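Nigritoxine (Vibrio nigripulchritudo, PDB 5M41) is a bacterial toxin that acts on crustaceans and insects and is built on a new fold. Local coordinates at residues 128-133 / 200-205; 604-609 / 723-728; 672-677 / 693-698. One frame throughout, in Å; residues are numbered along the deposited sequence.

Contact 1 of 3, residues 128-133 / 200-205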
loop_
_atom_site.group_PDB
_atom_site.type_symbol
_atom_site.label_atom_id
_atom_site.label_comp_id
_atom_site.label_asym_id
_atom_site.label_seq_id
_atom_site.Cartn_x
_atom_site.Cartn_y
_atom_site.Cartn_z
ATOM N N ARG A 128 0.707 -7.591 46.351
ATOM C CA ARG A 128 -0.315 -8.565 46.574
ATOM C C ARG A 128 -0.642 -9.362 45.311
ATOM O O ARG A 128 -0.930 -10.555 45.413
ATOM C CB ARG A 128 -1.574 -7.879 47.075
ATOM C CG ARG A 128 -2.564 -8.852 47.686
ATOM C CD ARG A 128 -3.687 -8.090 48.373
ATOM N NE ARG A 128 -4.864 -8.933 48.464
ATOM C CZ ARG A 128 -5.799 -9.012 47.523
ATOM N NH1 ARG A 128 -5.707 -8.278 46.417
ATOM N NH2 ARG A 128 -6.833 -9.828 47.694
ATOM N N GLN A 129 -0.616 -8.682 44.159
ATOM C CA GLN A 129 -0.865 -9.263 42.817
ATOM C C GLN A 129 0.101 -10.386 42.470
ATOM O O GLN A 129 -0.163 -11.172 41.579
ATOM C CB GLN A 129 -0.586 -8.207 41.746
ATOM C CG GLN A 129 -1.766 -7.439 41.245
ATOM C CD GLN A 129 -1.323 -6.270 40.375
ATOM O OE1 GLN A 129 -0.149 -6.152 39.968
ATOM N NE2 GLN A 129 -2.260 -5.379 40.107
ATOM N N ASN A 130 1.261 -10.388 43.111
ATOM C CA ASN A 130 2.306 -11.361 42.808
ATOM C C ASN A 130 2.053 -12.737 43.405
ATOM O O ASN A 130 2.840 -13.679 43.171
ATOM C CB ASN A 130 3.664 -10.821 43.248
ATOM C CG ASN A 130 4.190 -9.727 42.325
ATOM O OD1 ASN A 130 3.898 -9.730 41.142
ATOM N ND2 ASN A 130 4.997 -8.812 42.858
ATOM N N PHE A 131 0.943 -12.860 44.151
ATOM C CA PHE A 131 0.558 -14.108 44.776
ATOM C C PHE A 131 -0.664 -14.701 44.086
ATOM O O PHE A 131 -1.524 -13.969 43.622
ATOM C CB PHE A 131 0.307 -13.880 46.283
ATOM C CG PHE A 131 1.547 -13.418 47.025
ATOM C CD1 PHE A 131 2.487 -14.340 47.500
ATOM C CD2 PHE A 131 1.791 -12.055 47.218
ATOM C CE1 PHE A 131 3.628 -13.908 48.176
ATOM C CE2 PHE A 131 2.938 -11.617 47.870
ATOM C CZ PHE A 131 3.862 -12.546 48.351
ATOM N N THR A 132 -0.732 -16.026 44.006
ATOM C CA THR A 132 -1.902 -16.698 43.444
ATOM C C THR A 132 -3.129 -16.481 44.333
ATOM O O THR A 132 -2.993 -16.009 45.476
ATOM C CB THR A 132 -1.655 -18.209 43.299
ATOM O OG1 THR A 132 -1.522 -18.802 44.608
ATOM C CG2 THR A 132 -0.375 -18.505 42.418
ATOM N N SER A 133 -4.321 -16.830 43.828
ATOM C CA SER A 133 -5.536 -16.829 44.669
ATOM C C SER A 133 -5.352 -17.645 45.931
ATOM O O SER A 133 -5.687 -17.185 47.033
ATOM C CB SER A 133 -6.726 -17.396 43.918
ATOM O OG SER A 133 -6.967 -16.608 42.797
ATOM N N SER A 200 -0.689 -10.297 31.591
ATOM C CA SER A 200 -0.440 -8.916 31.199
ATOM C C SER A 200 -0.286 -8.016 32.427
ATOM O O SER A 200 0.505 -7.047 32.399
ATOM C CB SER A 200 -1.524 -8.387 30.243
ATOM O OG SER A 200 -2.816 -8.434 30.809
ATOM N N THR A 201 -0.994 -8.342 33.508
ATOM C CA THR A 201 -0.906 -7.573 34.729
ATOM C C THR A 201 0.425 -7.768 35.413
ATOM O O THR A 201 1.018 -6.812 35.921
ATOM C CB THR A 201 -2.023 -7.983 35.713
ATOM O OG1 THR A 201 -3.258 -7.602 35.145
ATOM C CG2 THR A 201 -1.892 -7.251 37.047
ATOM N N LEU A 202 0.875 -9.016 35.451
ATOM C CA LEU A 202 2.131 -9.372 36.103
ATOM C C LEU A 202 3.380 -8.909 35.362
ATOM O O LEU A 202 4.485 -8.936 35.920
ATOM C CB LEU A 202 2.191 -10.884 36.364
ATOM C CG LEU A 202 1.212 -11.357 37.460
ATOM C CD1 LEU A 202 1.167 -12.876 37.516
ATOM C CD2 LEU A 202 1.587 -10.824 38.814
ATOM N N LEU A 203 3.199 -8.467 34.122
ATOM C CA LEU A 203 4.312 -7.998 33.296
ATOM C C LEU A 203 4.256 -6.483 33.023
ATOM O O LEU A 203 5.164 -5.924 32.433
ATOM C CB LEU A 203 4.366 -8.790 31.973
ATOM C CG LEU A 203 4.794 -10.269 32.014
ATOM C CD1 LEU A 203 4.648 -10.918 30.652
ATOM C CD2 LEU A 203 6.233 -10.407 32.482
ATOM N N LEU A 204 3.170 -5.830 33.419
ATOM C CA LEU A 204 2.954 -4.403 33.113
ATOM C C LEU A 204 4.203 -3.542 33.306
ATOM O O LEU A 204 4.634 -2.825 32.395
ATOM C CB LEU A 204 1.793 -3.854 33.972
ATOM C CG LEU A 204 1.514 -2.340 33.915
ATOM C CD1 LEU A 204 1.098 -1.955 32.498
ATOM C CD2 LEU A 204 0.445 -1.904 34.941
ATOM N N ASP A 205 4.792 -3.603 34.495
ATOM C CA ASP A 205 5.957 -2.772 34.789
ATOM C C ASP A 205 7.282 -3.500 34.579
ATOM O O ASP A 205 8.305 -2.860 34.500
ATOM C CB ASP A 205 5.868 -2.189 36.192
ATOM C CG ASP A 205 5.012 -0.917 36.234
ATOM O OD1 ASP A 205 5.586 0.166 36.034
ATOM O OD2 ASP A 205 3.781 -0.997 36.481
HETATM O O HOH W 1 0.267 -4.536 37.342
#

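Contact 2 of 3, residues 604-609 / 723-728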
loop_
_atom_site.group_PDB
_atom_site.type_symbol
_atom_site.label_atom_id
_atom_site.label_comp_id
_atom_site.label_asym_id
_atom_site.label_seq_id
_atom_site.Cartn_x
_atom_site.Cartn_y
_atom_site.Cartn_z
ATOM N N ASN A 604 5.014 6.906 -34.458
ATOM C CA ASN A 604 5.936 7.638 -33.604
ATOM C C ASN A 604 5.358 7.902 -32.225
ATOM O O ASN A 604 6.106 7.917 -31.234
ATOM C CB ASN A 604 6.431 8.933 -34.278
ATOM C CG ASN A 604 7.404 8.660 -35.426
ATOM O OD1 ASN A 604 8.262 7.783 -35.342
ATOM N ND2 ASN A 604 7.271 9.416 -36.503
ATOM N N ALA A 605 4.036 8.071 -32.148
ATOM C CA ALA A 605 3.406 8.306 -30.845
ATOM C C ALA A 605 3.603 7.028 -30.032
ATOM O O ALA A 605 4.030 7.093 -28.877
ATOM C CB ALA A 605 1.925 8.649 -30.978
ATOM N N PHE A 606 3.310 5.889 -30.672
ATOM C CA PHE A 606 3.440 4.575 -30.053
ATOM C C PHE A 606 4.905 4.329 -29.692
ATOM O O PHE A 606 5.214 3.974 -28.558
ATOM C CB PHE A 606 2.908 3.466 -30.989
ATOM C CG PHE A 606 2.950 2.069 -30.381
ATOM C CD1 PHE A 606 2.005 1.667 -29.415
ATOM C CD2 PHE A 606 3.929 1.151 -30.770
ATOM C CE1 PHE A 606 2.037 0.387 -28.862
ATOM C CE2 PHE A 606 3.959 -0.131 -30.219
ATOM C CZ PHE A 606 3.018 -0.517 -29.271
ATOM N N LEU A 607 5.799 4.566 -30.656
ATOM C CA LEU A 607 7.242 4.376 -30.443
ATOM C C LEU A 607 7.727 5.172 -29.226
ATOM O O LEU A 607 8.410 4.619 -28.349
ATOM C CB LEU A 607 8.074 4.744 -31.698
ATOM C CG LEU A 607 9.606 4.711 -31.575
ATOM C CD1 LEU A 607 10.106 3.332 -31.121
ATOM C CD2 LEU A 607 10.309 5.164 -32.861
ATOM N N THR A 608 7.363 6.451 -29.174
ATOM C CA THR A 608 7.819 7.343 -28.110
ATOM C C THR A 608 7.277 6.862 -26.786
ATOM O O THR A 608 8.028 6.741 -25.809
ATOM C CB THR A 608 7.415 8.814 -28.352
ATOM O OG1 THR A 608 8.054 9.282 -29.548
ATOM C CG2 THR A 608 7.874 9.704 -27.192
ATOM N N TYR A 609 5.983 6.571 -26.751
ATOM C CA TYR A 609 5.390 6.141 -25.484
ATOM C C TYR A 609 6.056 4.865 -24.969
ATOM O O TYR A 609 6.453 4.807 -23.812
ATOM C CB TYR A 609 3.863 6.017 -25.553
ATOM C CG TYR A 609 3.262 5.500 -24.262
ATOM C CD1 TYR A 609 3.049 6.353 -23.172
ATOM C CD2 TYR A 609 2.938 4.151 -24.116
ATOM C CE1 TYR A 609 2.517 5.878 -21.981
ATOM C CE2 TYR A 609 2.403 3.660 -22.929
ATOM C CZ TYR A 609 2.190 4.530 -21.867
ATOM O OH TYR A 609 1.655 4.046 -20.682
ATOM N N THR A 723 8.574 -3.308 -39.362
ATOM C CA THR A 723 9.786 -4.029 -38.938
ATOM C C THR A 723 10.750 -3.093 -38.211
ATOM O O THR A 723 11.430 -3.507 -37.256
ATOM C CB THR A 723 10.540 -4.690 -40.126
ATOM O OG1 THR A 723 10.888 -3.688 -41.082
ATOM C CG2 THR A 723 9.698 -5.781 -40.809
ATOM N N GLN A 724 10.829 -1.839 -38.667
ATOM C CA GLN A 724 11.681 -0.834 -38.000
ATOM C C GLN A 724 11.171 -0.586 -36.580
ATOM O O GLN A 724 11.927 -0.646 -35.604
ATOM C CB GLN A 724 11.724 0.489 -38.794
ATOM C CG GLN A 724 12.737 1.492 -38.242
ATOM C CD GLN A 724 12.529 2.924 -38.751
ATOM O OE1 GLN A 724 11.690 3.178 -39.620
ATOM N NE2 GLN A 724 13.282 3.870 -38.186
ATOM N N LEU A 725 9.873 -0.332 -36.477
ATOM C CA LEU A 725 9.216 -0.079 -35.189
ATOM C C LEU A 725 9.438 -1.207 -34.186
ATOM O O LEU A 725 9.882 -0.964 -33.060
ATOM C CB LEU A 725 7.708 0.120 -35.382
ATOM C CG LEU A 725 6.850 0.224 -34.110
ATOM C CD1 LEU A 725 7.183 1.493 -33.329
ATOM C CD2 LEU A 725 5.385 0.259 -34.508
ATOM N N MET A 726 9.109 -2.427 -34.595
ATOM C CA MET A 726 9.228 -3.594 -33.713
ATOM C C MET A 726 10.680 -3.906 -33.372
ATOM O O MET A 726 10.979 -4.259 -32.245
ATOM C CB MET A 726 8.527 -4.824 -34.297
ATOM C CG MET A 726 7.028 -4.668 -34.480
ATOM S SD MET A 726 6.169 -4.296 -32.932
ATOM C CE MET A 726 5.544 -5.900 -32.484
ATOM N N GLY A 727 11.566 -3.785 -34.348
ATOM C CA GLY A 727 12.995 -3.967 -34.130
ATOM C C GLY A 727 13.466 -3.109 -32.980
ATOM O O GLY A 727 14.186 -3.594 -32.085
ATOM N N GLN A 728 13.029 -1.846 -32.980
ATOM C CA GLN A 728 13.418 -0.899 -31.953
ATOM C C GLN A 728 12.735 -1.224 -30.622
ATOM O O GLN A 728 13.398 -1.325 -29.569
ATOM C CB GLN A 728 13.137 0.563 -32.372
ATOM C CG GLN A 728 13.478 1.592 -31.279
ATOM C CD GLN A 728 14.938 1.521 -30.819
ATOM O OE1 GLN A 728 15.808 1.168 -31.590
ATOM N NE2 GLN A 728 15.194 1.835 -29.557
#

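Contact 3 of 3, residues 672-677 / 693-698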
loop_
_atom_site.group_PDB
_atom_site.type_symbol
_atom_site.label_atom_id
_atom_site.label_comp_id
_atom_site.label_asym_id
_atom_site.label_seq_id
_atom_site.Cartn_x
_atom_site.Cartn_y
_atom_site.Cartn_z
ATOM N N THR A 672 -0.755 -9.638 -30.214
ATOM C CA THR A 672 -0.226 -10.764 -29.416
ATOM C C THR A 672 1.181 -10.449 -28.889
ATOM O O THR A 672 1.460 -10.625 -27.721
ATOM C CB THR A 672 -0.211 -12.066 -30.233
ATOM O OG1 THR A 672 -1.551 -12.370 -30.648
ATOM C CG2 THR A 672 0.357 -13.246 -29.404
ATOM N N VAL A 673 2.059 -9.943 -29.744
ATOM C CA VAL A 673 3.412 -9.622 -29.300
ATOM C C VAL A 673 3.392 -8.437 -28.318
ATOM O O VAL A 673 3.999 -8.493 -27.241
ATOM C CB VAL A 673 4.377 -9.438 -30.497
ATOM C CG1 VAL A 673 5.713 -8.858 -30.056
ATOM C CG2 VAL A 673 4.628 -10.793 -31.160
ATOM N N VAL A 674 2.634 -7.394 -28.647
ATOM C CA VAL A 674 2.607 -6.192 -27.819
ATOM C C VAL A 674 2.149 -6.521 -26.396
ATOM O O VAL A 674 2.751 -6.066 -25.415
ATOM C CB VAL A 674 1.688 -5.109 -28.446
ATOM C CG1 VAL A 674 1.310 -4.054 -27.410
ATOM C CG2 VAL A 674 2.390 -4.468 -29.632
ATOM N N GLU A 675 1.067 -7.295 -26.318
ATOM C CA GLU A 675 0.470 -7.755 -25.082
ATOM C C GLU A 675 1.460 -8.564 -24.220
ATOM O O GLU A 675 1.521 -8.388 -23.018
ATOM C CB GLU A 675 -0.729 -8.630 -25.425
ATOM C CG GLU A 675 -1.602 -9.022 -24.252
ATOM C CD GLU A 675 -2.843 -9.787 -24.694
ATOM O OE1 GLU A 675 -2.745 -10.543 -25.693
ATOM O OE2 GLU A 675 -3.915 -9.634 -24.047
ATOM N N ASN A 676 2.236 -9.434 -24.851
ATOM C CA ASN A 676 3.277 -10.167 -24.141
ATOM C C ASN A 676 4.472 -9.313 -23.698
ATOM O O ASN A 676 5.180 -9.708 -22.787
ATOM C CB ASN A 676 3.783 -11.341 -24.964
ATOM C CG ASN A 676 4.827 -12.171 -24.212
ATOM O OD1 ASN A 676 4.516 -12.839 -23.211
ATOM N ND2 ASN A 676 6.073 -12.117 -24.677
ATOM N N ALA A 677 4.711 -8.164 -24.337
ATOM C CA ALA A 677 5.835 -7.295 -23.915
ATOM C C ALA A 677 7.175 -8.083 -23.733
ATOM O O ALA A 677 7.787 -8.024 -22.669
ATOM C CB ALA A 677 5.468 -6.588 -22.607
ATOM N N ASN A 693 -5.126 -1.257 -21.548
ATOM C CA ASN A 693 -5.787 -0.174 -22.267
ATOM C C ASN A 693 -5.239 0.060 -23.677
ATOM O O ASN A 693 -6.000 0.382 -24.573
ATOM C CB ASN A 693 -5.774 1.111 -21.446
ATOM C CG ASN A 693 -6.869 1.131 -20.411
ATOM O OD1 ASN A 693 -8.032 0.974 -20.737
ATOM N ND2 ASN A 693 -6.503 1.334 -19.160
ATOM N N ILE A 694 -3.925 -0.113 -23.874
ATOM C CA ILE A 694 -3.327 -0.026 -25.210
ATOM C C ILE A 694 -3.964 -1.078 -26.129
ATOM O O ILE A 694 -4.360 -0.789 -27.275
ATOM C CB ILE A 694 -1.805 -0.234 -25.141
ATOM C CG1 ILE A 694 -1.107 1.021 -24.608
ATOM C CG2 ILE A 694 -1.226 -0.689 -26.487
ATOM C CD1 ILE A 694 0.372 0.817 -24.363
ATOM N N VAL A 695 -4.059 -2.289 -25.605
ATOM C CA VAL A 695 -4.547 -3.441 -26.327
ATOM C C VAL A 695 -6.060 -3.302 -26.560
ATOM O O VAL A 695 -6.555 -3.456 -27.692
ATOM C CB VAL A 695 -4.166 -4.731 -25.550
ATOM C CG1 VAL A 695 -4.957 -5.934 -26.030
ATOM C CG2 VAL A 695 -2.666 -5.001 -25.716
ATOM N N GLU A 696 -6.786 -3.006 -25.492
ATOM C CA GLU A 696 -8.236 -2.814 -25.579
ATOM C C GLU A 696 -8.589 -1.700 -26.571
ATOM O O GLU A 696 -9.539 -1.859 -27.320
ATOM C CB GLU A 696 -8.830 -2.535 -24.197
ATOM C CG GLU A 696 -10.325 -2.250 -24.179
ATOM C CD GLU A 696 -10.848 -2.009 -22.765
ATOM O OE1 GLU A 696 -10.237 -1.203 -22.023
ATOM O OE2 GLU A 696 -11.871 -2.630 -22.385
ATOM N N SER A 697 -7.817 -0.603 -26.592
ATOM C CA SER A 697 -7.991 0.461 -27.609
ATOM C C SER A 697 -7.891 -0.120 -29.000
ATOM O O SER A 697 -8.701 0.185 -29.871
ATOM C CB SER A 697 -6.912 1.533 -27.506
ATOM O OG SER A 697 -7.144 2.395 -26.423
ATOM N N MET A 698 -6.875 -0.949 -29.211
ATOM C CA MET A 698 -6.663 -1.532 -30.528
ATOM C C MET A 698 -7.815 -2.427 -30.973
ATOM O O MET A 698 -8.287 -2.315 -32.105
ATOM C CB MET A 698 -5.332 -2.257 -30.559
ATOM C CG MET A 698 -4.200 -1.260 -30.397
ATOM S SD MET A 698 -2.629 -2.128 -30.347
ATOM C CE MET A 698 -1.520 -0.738 -30.211
#

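Contact 1 of 3, residues 128-133 / 200-205
Gln129 and Asn130 meet Thr201 and Leu202 where a type I beta turn, running from Arg128 to Phe131 and closed by the backbone bond from Phe131 N to Arg128 O (3.2 Å), leans on the last part of helix 195-203. Gln129 carries most of the turn's share. Beyond CG its chain runs straight out (chi2 170°), and this reach carries the terminal amide to the Thr201 methyl, where CD lies 3.5 Å from CG2 and both amide heteroatoms stay almost as near; the glutamine chain runs nearly perpendicular to the threonine side chain. A water lies within hydrogen-bonding distance of Gln129 OE1 (3.1 Å) and of Thr201 O (2.8 Å). Thr201 OG1, by contrast, turns back into its own helix, bonding to Gln197 O.

Asn130 follows, lying alongside Leu202 but pointing the other way. Its amide is engaged at both ends outside the two segments, ND2 with Asn102 OD1 and OD1 with Asn85 ND2; Asn85 ND2 also bonds to Leu202 O, so one amide links both segments. Phe131 turns away to pack on Ala83 and Tyr163, and Thr132 then caps the start of helix 133-136. Leu202 also packs on Leu185 and His188 of helix 177-191, and its side chain is about 10 Å from the magnesium ion held at Val189, Glu192 and Asp195. Leu202 CD2 touches two oxygens of the turn, 3.3 Å from Gln129 O and 3.5 Å from Asn130 OD1.

Contact 2 of 3, residues 604-609 / 723-728
Leu725 sets its two methyls against neighbouring residues of helix 603-614: CD1 lies 3.7 Å from Leu607 CB, and CD2 comes within 4.1 Å of Phe606 CD2. The helix segments run side by side in the same direction, their axes 7° from parallel and 10.7 Å apart, and no hydrogen bond crosses between them. Leu607 and Leu725 share one conformation, with CG opposite the backbone N (chi1 175° and 173°), and the two leucines lie alongside, pointing opposite ways; Leu725 CD1, closest to Leu607 CB, also comes within 4.1 Å of Leu607 CD1. Phe606 is turned out from its backbone in the same way, but meets Leu725 crosswise, with the methyl approaching its ring obliquely.

One turn further along, the first torsion of Gln728 likewise places CG opposite the backbone N and against Leu607 CD1, at 3.8 Å; a bend at the second torsion then turns the amide aside. The aliphatic part of the glutamine thus extends the apolar strip, while NE2 makes a weak hydrogen bond to Glu611 of the facing helix.

The pair lies among a group of helices near the C terminus. Phe606 also packs on Val674 of helix 667-676 and Met698 of helix 688-704, Met726 reaches Phe670, and Ala605 and Thr608 lean on helix 625-632, while strand 594-601 leads directly into helix 603-614.

Contact 3 of 3, residues 672-677 / 693-698
This is a buried, apolar helix-to-helix contact in the C-terminal part of the chain, between the last turns of helix 667-676 and the middle of helix 688-704. Val674 and Glu675 supply one side, Ile694 and Val695 the other, and no hydrogen bond joins them. Val674 points at the partner helix and uses a single methyl for both neighbours: CG1 is 4.3 Å from Ile694 CG2 and 4.4 Å from Val695 CG2. Val695 CG2, anti to its own carbonyl carbon, also meets Glu675 CB at 4.1 Å. The touch is therefore made by the root of the glutamate; beyond it the chain runs on extended (chi2 175°) toward its carboxylate, whose OE1 forms a long, weak ion pair with Arg699.

Helix 667-676 and helix 688-704 follow one another in the chain and pack nearly antiparallel, which makes them a helical hairpin: the axes of the short segments lie 161° apart in direction and 10.1 Å apart at their closest. The first helix ends at Asn676, and Ala677 leaves helical geometry with positive phi (48°). The same apolar surface continues onto helix 603-614, with Tyr609 and Ile610 against Ile694. On helix 688-704, Asn693 O takes two bonds from Ser697, one from its backbone N at 2.9 Å and one from OG at 3.0 Å, and the two donors arrive from opposite faces of the carbonyl plane.

In the fold
From the N terminus, contact 1 comes first: residues 128-133 and 200-205 close a 66-residue loop, joining a turn to the helix whose first residue, Asp195, is a magnesium ligand. Contact 2 opens at 604-609 on the opposite side of the chain's centre, and the centres of contacts 1 and 2 are 73 Å apart. Contact 2 closes only at 723-728, and contact 3, a short-range hairpin between 672-677 and 693-698, falls wholly within that interval. Contacts 2 and 3 adjoin, their centres 14 Å apart, and Met726 CE reaches Val673 CG1 at 3.8 Å. Together they bind helices 603-614, 667-676, 688-704 and 719-731 into one bundle.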